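Local coordinates for protein tapirin (Caldicellulosiruptor hydrothermalis, PDB 6N2C) that probably binds cellulose through its C-terminal beta-helix domain and may attach the thermophilic bacterium to it, and carries a zinc ion, at residues A[211-216]-A[237-242]; A[257-262]-A[278-283]. All coordinates share one frame; numbering follows the deposited sequence. Where two conformers were deposited one is given.

Contact 1: A[211-216]-A[237-242]; sequences SDITLR and GSFIFG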
ATOM      1  N   SER A 211      -9.002  -8.138  -9.069  1.00 16.48           N
ATOM      2  CA  SER A 211      -8.509  -7.131  -9.952  1.00 19.02           C
ATOM      3  C   SER A 211      -8.561  -5.781  -9.264  1.00 15.47           C
ATOM      4  O   SER A 211      -8.704  -5.716  -8.025  1.00 15.93           O
ATOM      5  CB  SER A 211      -9.252  -7.240 -11.322  1.00 21.43           C
ATOM      6  OG  SER A 211      -8.754  -6.225 -12.215  1.00 26.52           O
ATOM      7  N   ASP A 212      -8.412  -4.694  -9.997  1.00 14.66           N
ATOM      8  CA  ASP A 212      -8.126  -3.411  -9.386  1.00 14.65           C
ATOM      9  C   ASP A 212      -9.216  -2.918  -8.436  1.00 16.22           C
ATOM     10  O   ASP A 212     -10.423  -3.106  -8.663  1.00 17.01           O
ATOM     11  CB  ASP A 212      -8.023  -2.319 -10.428  1.00 17.70           C
ATOM     12  CG  ASP A 212      -6.882  -2.520 -11.403  1.00 19.96           C
ATOM     13  OD1 ASP A 212      -5.867  -3.125 -11.096  1.00 20.82           O
ATOM     14  OD2 ASP A 212      -7.068  -2.124 -12.583  1.00 22.22           O
ATOM     15  N   ILE A 213      -8.800  -2.231  -7.414  1.00 14.35           N
ATOM     16  CA  ILE A 213      -9.723  -1.422  -6.618  1.00 14.27           C
ATOM     17  C   ILE A 213      -9.524   0.024  -7.055  1.00 17.08           C
ATOM     18  O   ILE A 213      -8.377   0.508  -7.019  1.00 17.93           O
ATOM     19  CB  ILE A 213      -9.473  -1.537  -5.139  1.00 14.65           C
ATOM     20  CG1 ILE A 213      -9.659  -2.975  -4.688  1.00 15.14           C
ATOM     21  CG2 ILE A 213     -10.360  -0.549  -4.415  1.00 15.16           C
ATOM     22  CD1 ILE A 213      -9.428  -3.209  -3.191  1.00 16.30           C
ATOM     23  N   THR A 214     -10.569   0.677  -7.542  1.00 16.12           N
ATOM     24  CA  THR A 214     -10.455   2.054  -8.024  1.00 19.29           C
ATOM     25  C   THR A 214     -11.293   3.029  -7.195  1.00 21.21           C
ATOM     26  O   THR A 214     -12.525   2.881  -7.084  1.00 16.81           O
ATOM     27  CB  THR A 214     -10.905   2.134  -9.499  1.00 21.22           C
ATOM     28  OG1 THR A 214     -10.076   1.264 -10.305  1.00 20.12           O
ATOM     29  CG2 THR A 214     -10.702   3.540 -10.007  1.00 22.42           C
ATOM     30  N   LEU A 215     -10.638   4.041  -6.620  1.00 17.13           N
ATOM     31  CA  LEU A 215     -11.289   5.144  -6.022  1.00 18.00           C
ATOM     32  C   LEU A 215     -11.465   6.300  -7.045  1.00 20.58           C
ATOM     33  O   LEU A 215     -10.703   6.424  -8.034  1.00 20.82           O
ATOM     34  CB  LEU A 215     -10.503   5.713  -4.866  1.00 18.65           C
ATOM     35  CG  LEU A 215     -10.362   4.781  -3.671  1.00 23.93           C
ATOM     36  CD1 LEU A 215      -9.497   5.515  -2.662  1.00 22.29           C
ATOM     37  CD2 LEU A 215     -11.712   4.571  -3.015  1.00 26.99           C
ATOM     38  N   ARG A 216     -12.492   7.082  -6.795  1.00 19.04           N
ATOM     39  CA  ARG A 216     -12.754   8.351  -7.546  1.00 21.85           C
ATOM     40  C   ARG A 216     -12.443   9.480  -6.632  1.00 23.09           C
ATOM     41  O   ARG A 216     -12.344   9.310  -5.437  1.00 23.88           O
ATOM     42  CB  ARG A 216     -14.202   8.429  -8.093  1.00 22.39           C
ATOM     43  CG  ARG A 216     -14.584   7.211  -8.915  1.00 24.08           C
ATOM     44  CD  ARG A 216     -13.651   6.981 -10.116  1.00 27.78           C
ATOM     45  NE  ARG A 216     -14.171   5.965 -11.050  1.00 30.83           N
ATOM     46  CZ  ARG A 216     -13.489   5.499 -12.078  1.00 31.69           C
ATOM     47  NH1 ARG A 216     -12.244   5.968 -12.340  1.00 36.03           N
ATOM     48  NH2 ARG A 216     -14.038   4.555 -12.840  1.00 35.29           N
ATOM     49  N   GLY A 237      -4.149  -7.289  -8.936  1.00 16.13           N
ATOM     50  CA  GLY A 237      -4.430  -5.968  -9.445  1.00 14.91           C
ATOM     51  C   GLY A 237      -3.746  -4.863  -8.707  1.00 16.26           C
ATOM     52  O   GLY A 237      -2.894  -5.131  -7.833  1.00 15.13           O
ATOM     53  N   SER A 238      -4.133  -3.625  -8.989  0.54 15.59           N
ATOM     54  CA  SER A 238      -3.579  -2.454  -8.291  0.54 15.65           C
ATOM     55  C   SER A 238      -4.590  -1.831  -7.393  0.54 14.38           C
ATOM     56  O   SER A 238      -5.776  -2.220  -7.395  0.54 15.48           O
ATOM     57  CB  SER A 238      -3.065  -1.378  -9.261  0.54 17.23           C
ATOM     58  OG  SER A 238      -2.138  -1.913 -10.142  0.54 18.48           O
ATOM     59  N   PHE A 239      -4.139  -0.846  -6.630  1.00 14.32           N
ATOM     60  CA  PHE A 239      -5.012   0.047  -5.881  1.00 14.74           C
ATOM     61  C   PHE A 239      -4.825   1.443  -6.484  1.00 14.96           C
ATOM     62  O   PHE A 239      -3.676   1.912  -6.603  1.00 14.80           O
ATOM     63  CB  PHE A 239      -4.673   0.027  -4.412  1.00 15.01           C
ATOM     64  CG  PHE A 239      -5.654   0.789  -3.573  1.00 16.26           C
ATOM     65  CD1 PHE A 239      -5.598   2.191  -3.465  1.00 16.68           C
ATOM     66  CD2 PHE A 239      -6.689   0.134  -2.910  1.00 17.85           C
ATOM     67  CE1 PHE A 239      -6.573   2.894  -2.722  1.00 19.17           C
ATOM     68  CE2 PHE A 239      -7.611   0.837  -2.158  1.00 14.79           C
ATOM     69  CZ  PHE A 239      -7.559   2.196  -2.067  1.00 18.25           C
ATOM     70  N   ILE A 240      -5.914   2.050  -6.936  1.00 14.81           N
ATOM     71  CA  ILE A 240      -5.838   3.304  -7.698  1.00 16.45           C
ATOM     72  C   ILE A 240      -6.543   4.376  -6.907  1.00 18.16           C
ATOM     73  O   ILE A 240      -7.771   4.264  -6.643  1.00 19.47           O
ATOM     74  CB  ILE A 240      -6.501   3.116  -9.092  1.00 17.51           C
ATOM     75  CG1 ILE A 240      -5.681   2.038  -9.843  1.00 22.11           C
ATOM     76  CG2 ILE A 240      -6.573   4.455  -9.798  1.00 19.30           C
ATOM     77  CD1 ILE A 240      -6.269   1.530 -11.129  1.00 23.39           C
ATOM     78  N   PHE A 241      -5.812   5.455  -6.547  1.00 16.15           N
ATOM     79  CA  PHE A 241      -6.423   6.604  -5.883  1.00 16.89           C
ATOM     80  C   PHE A 241      -7.001   7.569  -6.936  1.00 18.95           C
ATOM     81  O   PHE A 241      -6.509   7.602  -8.081  1.00 19.47           O
ATOM     82  CB  PHE A 241      -5.414   7.416  -5.058  1.00 17.43           C
ATOM     83  CG  PHE A 241      -4.971   6.773  -3.757  1.00 16.61           C
ATOM     84  CD1 PHE A 241      -4.051   5.762  -3.739  1.00 18.76           C
ATOM     85  CD2 PHE A 241      -5.480   7.175  -2.600  1.00 16.35           C
ATOM     86  CE1 PHE A 241      -3.686   5.124  -2.576  1.00 17.90           C
ATOM     87  CE2 PHE A 241      -5.077   6.597  -1.427  1.00 17.83           C
ATOM     88  CZ  PHE A 241      -4.228   5.533  -1.392  1.00 17.03           C
ATOM     89  N   GLY A 242      -7.997   8.359  -6.565  1.00 16.88           N
ATOM     90  CA  GLY A 242      -8.632   9.321  -7.478  1.00 17.78           C
ATOM     91  C   GLY A 242      -8.437  10.786  -7.206  1.00 19.54           C
ATOM     92  O   GLY A 242      -8.572  11.639  -8.124  1.00 21.98           O
TER

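Contact 2: A[257-262]-A[278-283]; sequences NGITFN and GTISLS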
ATOM      1  N   ASN A 257      -0.017  -5.452  -8.463  1.00 15.23           N
ATOM      2  CA  ASN A 257       0.373  -4.639  -9.632  1.00 15.72           C
ATOM      3  C   ASN A 257       0.594  -3.144  -9.384  1.00 17.79           C
ATOM      4  O   ASN A 257       0.678  -2.393 -10.316  1.00 23.89           O
ATOM      5  CB  ASN A 257      -0.592  -4.873 -10.791  1.00 16.28           C
ATOM      6  CG  ASN A 257      -0.470  -6.298 -11.331  1.00 17.69           C
ATOM      7  OD1 ASN A 257       0.581  -6.916 -11.193  1.00 23.43           O
ATOM      8  ND2 ASN A 257      -1.522  -6.818 -11.838  1.00 19.43           N
ATOM      9  N   GLY A 258       0.697  -2.753  -8.131  1.00 16.59           N
ATOM     10  CA  GLY A 258       1.025  -1.411  -7.825  1.00 16.70           C
ATOM     11  C   GLY A 258       0.009  -0.620  -7.027  1.00 16.86           C
ATOM     12  O   GLY A 258      -1.072  -1.075  -6.680  1.00 16.95           O
ATOM     13  N   ILE A 259       0.441   0.586  -6.656  1.00 14.68           N
ATOM     14  CA  ILE A 259      -0.462   1.531  -6.004  1.00 15.25           C
ATOM     15  C   ILE A 259      -0.252   2.868  -6.716  1.00 15.88           C
ATOM     16  O   ILE A 259       0.855   3.424  -6.665  1.00 17.91           O
ATOM     17  CB  ILE A 259      -0.183   1.676  -4.525  1.00 15.50           C
ATOM     18  CG1 ILE A 259      -0.165   0.248  -3.813  1.00 17.35           C
ATOM     19  CG2 ILE A 259      -1.144   2.658  -3.888  1.00 14.68           C
ATOM     20  CD1 ILE A 259       0.125   0.316  -2.316  1.00 17.23           C
ATOM     21  N   THR A 260      -1.309   3.367  -7.340  1.00 16.42           N
ATOM     22  CA  THR A 260      -1.175   4.526  -8.258  1.00 17.90           C
ATOM     23  C   THR A 260      -1.993   5.665  -7.718  1.00 17.48           C
ATOM     24  O   THR A 260      -3.196   5.533  -7.604  1.00 18.08           O
ATOM     25  CB  THR A 260      -1.533   4.182  -9.686  1.00 19.57           C
ATOM     26  OG1 THR A 260      -0.897   2.982 -10.124  1.00 19.49           O
ATOM     27  CG2 THR A 260      -1.209   5.341 -10.616  1.00 22.44           C
ATOM     28  N   PHE A 261      -1.315   6.757  -7.358  1.00 15.61           N
ATOM     29  CA  PHE A 261      -1.915   7.968  -6.862  1.00 18.42           C
ATOM     30  C   PHE A 261      -2.266   8.823  -8.075  1.00 17.90           C
ATOM     31  O   PHE A 261      -1.464   8.922  -9.009  1.00 20.38           O
ATOM     32  CB  PHE A 261      -0.965   8.697  -5.943  1.00 16.92           C
ATOM     33  CG  PHE A 261      -0.763   8.058  -4.607  1.00 16.66           C
ATOM     34  CD1 PHE A 261       0.091   6.967  -4.434  1.00 17.12           C
ATOM     35  CD2 PHE A 261      -1.473   8.496  -3.496  1.00 17.53           C
ATOM     36  CE1 PHE A 261       0.216   6.365  -3.164  1.00 17.86           C
ATOM     37  CE2 PHE A 261      -1.338   7.918  -2.225  1.00 18.32           C
ATOM     38  CZ  PHE A 261      -0.477   6.840  -2.071  1.00 18.71           C
ATOM     39  N   ASN A 262      -3.443   9.394  -8.067  1.00 18.34           N
ATOM     40  CA  ASN A 262      -3.916  10.390  -9.055  1.00 20.02           C
ATOM     41  C   ASN A 262      -4.652  11.461  -8.322  1.00 18.01           C
ATOM     42  O   ASN A 262      -5.296  11.204  -7.334  1.00 17.94           O
ATOM     43  CB  ASN A 262      -4.925   9.796 -10.032  1.00 18.12           C
ATOM     44  CG  ASN A 262      -4.354   8.675 -10.823  1.00 23.81           C
ATOM     45  OD1 ASN A 262      -3.550   8.907 -11.731  1.00 23.42           O
ATOM     46  ND2 ASN A 262      -4.640   7.401 -10.390  1.00 19.98           N
ATOM     47  N   GLY A 278       4.502  -4.300  -7.346  1.00 18.16           N
ATOM     48  CA  GLY A 278       4.572  -3.319  -8.470  1.00 15.98           C
ATOM     49  C   GLY A 278       5.104  -1.970  -8.023  1.00 17.28           C
ATOM     50  O   GLY A 278       5.866  -1.826  -7.077  1.00 15.14           O
ATOM     51  N   THR A 279       4.656  -0.957  -8.732  1.00 16.04           N
ATOM     52  CA  THR A 279       5.132   0.398  -8.523  1.00 16.57           C
ATOM     53  C   THR A 279       4.143   1.177  -7.688  1.00 15.04           C
ATOM     54  O   THR A 279       2.943   1.111  -7.942  1.00 16.44           O
ATOM     55  CB  THR A 279       5.344   1.062  -9.889  1.00 16.79           C
ATOM     56  OG1 THR A 279       6.395   0.404 -10.580  1.00 16.72           O
ATOM     57  CG2 THR A 279       5.741   2.465  -9.777  1.00 16.76           C
ATOM     58  N   ILE A 280       4.653   1.912  -6.716  1.00 14.22           N
ATOM     59  CA  ILE A 280       3.940   2.839  -5.916  1.00 15.56           C
ATOM     60  C   ILE A 280       4.296   4.194  -6.423  1.00 15.98           C
ATOM     61  O   ILE A 280       5.482   4.551  -6.383  1.00 16.73           O
ATOM     62  CB  ILE A 280       4.277   2.721  -4.390  1.00 14.33           C
ATOM     63  CG1 ILE A 280       3.898   1.301  -3.900  1.00 16.00           C
ATOM     64  CG2 ILE A 280       3.542   3.838  -3.614  1.00 13.50           C
ATOM     65  CD1 ILE A 280       4.260   1.127  -2.410  1.00 16.68           C
ATOM     66  N   SER A 281       3.340   4.889  -6.987  1.00 15.45           N
ATOM     67  CA  SER A 281       3.616   6.155  -7.712  1.00 15.95           C
ATOM     68  C   SER A 281       2.819   7.333  -7.221  1.00 17.70           C
ATOM     69  O   SER A 281       1.569   7.292  -7.321  1.00 17.21           O
ATOM     70  CB  SER A 281       3.394   5.902  -9.217  1.00 20.02           C
ATOM     71  OG  SER A 281       3.522   7.159  -9.929  1.00 25.79           O
ATOM     72  N   LEU A 282       3.514   8.396  -6.711  1.00 14.97           N
ATOM     73  CA  LEU A 282       2.839   9.564  -6.172  1.00 18.27           C
ATOM     74  C   LEU A 282       2.507  10.609  -7.297  1.00 17.19           C
ATOM     75  O   LEU A 282       3.144  10.570  -8.379  1.00 19.73           O
ATOM     76  CB  LEU A 282       3.574  10.225  -4.995  1.00 18.84           C
ATOM     77  CG  LEU A 282       3.401   9.409  -3.687  1.00 20.65           C
ATOM     78  CD1 LEU A 282       4.147   8.058  -3.720  1.00 21.85           C
ATOM     79  CD2 LEU A 282       3.970  10.258  -2.597  1.00 22.79           C
ATOM     80  N   SER A 283       1.495  11.397  -7.085  1.00 17.92           N
ATOM     81  CA  SER A 283       0.986  12.386  -8.062  1.00 19.23           C
ATOM     82  C   SER A 283       1.315  13.839  -7.779  1.00 19.36           C
ATOM     83  O   SER A 283       1.253  14.670  -8.705  1.00 17.80           O
ATOM     84  CB  SER A 283      -0.540  12.260  -8.332  1.00 20.22           C
ATOM     85  OG  SER A 283      -1.339  12.653  -7.230  1.00 18.20           O
TER
HETATM   86  O   HOH W   1       3.282  -1.598 -11.145  0.98 21.08           O
HETATM   87  O   HOH W   2       1.750   2.894  -9.854  0.91 20.02           O
HETATM   88  O   HOH W   3       1.057   8.462 -10.292  1.00 28.80           O

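Contact 1: A[211-216]-A[237-242]
The Phe239 ring meets Ile213 and Leu215 of segment 211-216 obliquely: CG2 of Ile213 lies 3.8 Å from Phe239 CE2, and CD1 of Leu215 3.9 Å from Phe239 CZ. With chi1 at -172°, CG of Phe239 swings opposite the main-chain nitrogen and the ring leans toward 211-216. Within 237-242, Phe241 CD1 comes to the Phe239 ring edge in plane, and Phe239 CE1 in turn lies over one face of the Phe241 ring, toward its rim. The two segments are equivalent strands of adjacent rungs of a parallel beta-helix, running in the same direction, with Ile213 beside Phe239 on the buried face and Thr214 beside Ile240 on the other. Main-chain bonds Ile213 N to Ser238 O, Ile240 N to Ile213 O (2.9 Å) and Leu215 N to Ile240 O tie them. Asp212 adds a side-chain bond: its OD1 accepts Ser238 N at 2.8 Å on the anti side of the carboxylate, nearly straight at 172°. With an alanine here the carboxylate is gone, and Ser238 N is likely to lose this acceptor. On the same side, Ile240 CD1 rests 3.9 Å from Thr214 OG1 and 4.0 Å from Asp212 OD2.

Contact 2: A[257-262]-A[278-283]
Thr279 O is gripped twice: Ile259 N donates to it at 2.9 Å, tilted 30° from the carbonyl plane, and a water donates to it as well. That water also bonds Thr260 OG1 at 2.7 Å, so it joins the two segments. A second water links Asn257 O to Thr279 N, and a third, 2.8 Å from Ser281 OG, donates to Phe261 O. Direct main-chain bonds Ser281 N to Ile259 O and Phe261 N to Ser281 O complete the parallel pairing. On the buried face Ile259 and Ile280 run alongside each other into the interior, Ile259 CB 4.1 Å from Ile280 CG1. Phe261 keeps CG beside its backbone N (chi1 -72°), which sets the ring with Ser281 O at its edge in plane, 3.3 Å from CD1, and Leu282 CG over one face. Gly258 has phi 119°, a backbone shape that itself calls for glycine. Ser283 CB touches Phe261 O, and its OG bonds Asp286 and Asn264 N. Strands of two successive beta-helix rungs thus lie parallel, paired Ile259 with Ile280 and Thr260 with Ser281; Ile280, Leu282 and Phe261 pack inward on Ile288 of strand 287-290, while strand 239-240 borders 259-260 and 297-300 borders 279-281.

Overall arrangement
Contacts 1 and 2 follow one another along the chain and join four consecutive rungs on one face of the beta-helix, with strands in the order 213-214, 239-240, 259-260 and 279-281. Their centres are about 10 Å apart. The seam between them is itself parallel beta pairing: Phe241 N lies 2.8 Å from Thr260 O, and Thr260 N 2.9 Å from Phe239 O, both probable hydrogen bonds. Inside, the ring of Phe241 in contact 1 stacks on that of Phe261 in contact 2. A separate side-chain bond, Asn262 ND2 to Phe241 O, also joins these two rungs. Both contacts lie away from the zinc site of His530, Asp532 and Glu551.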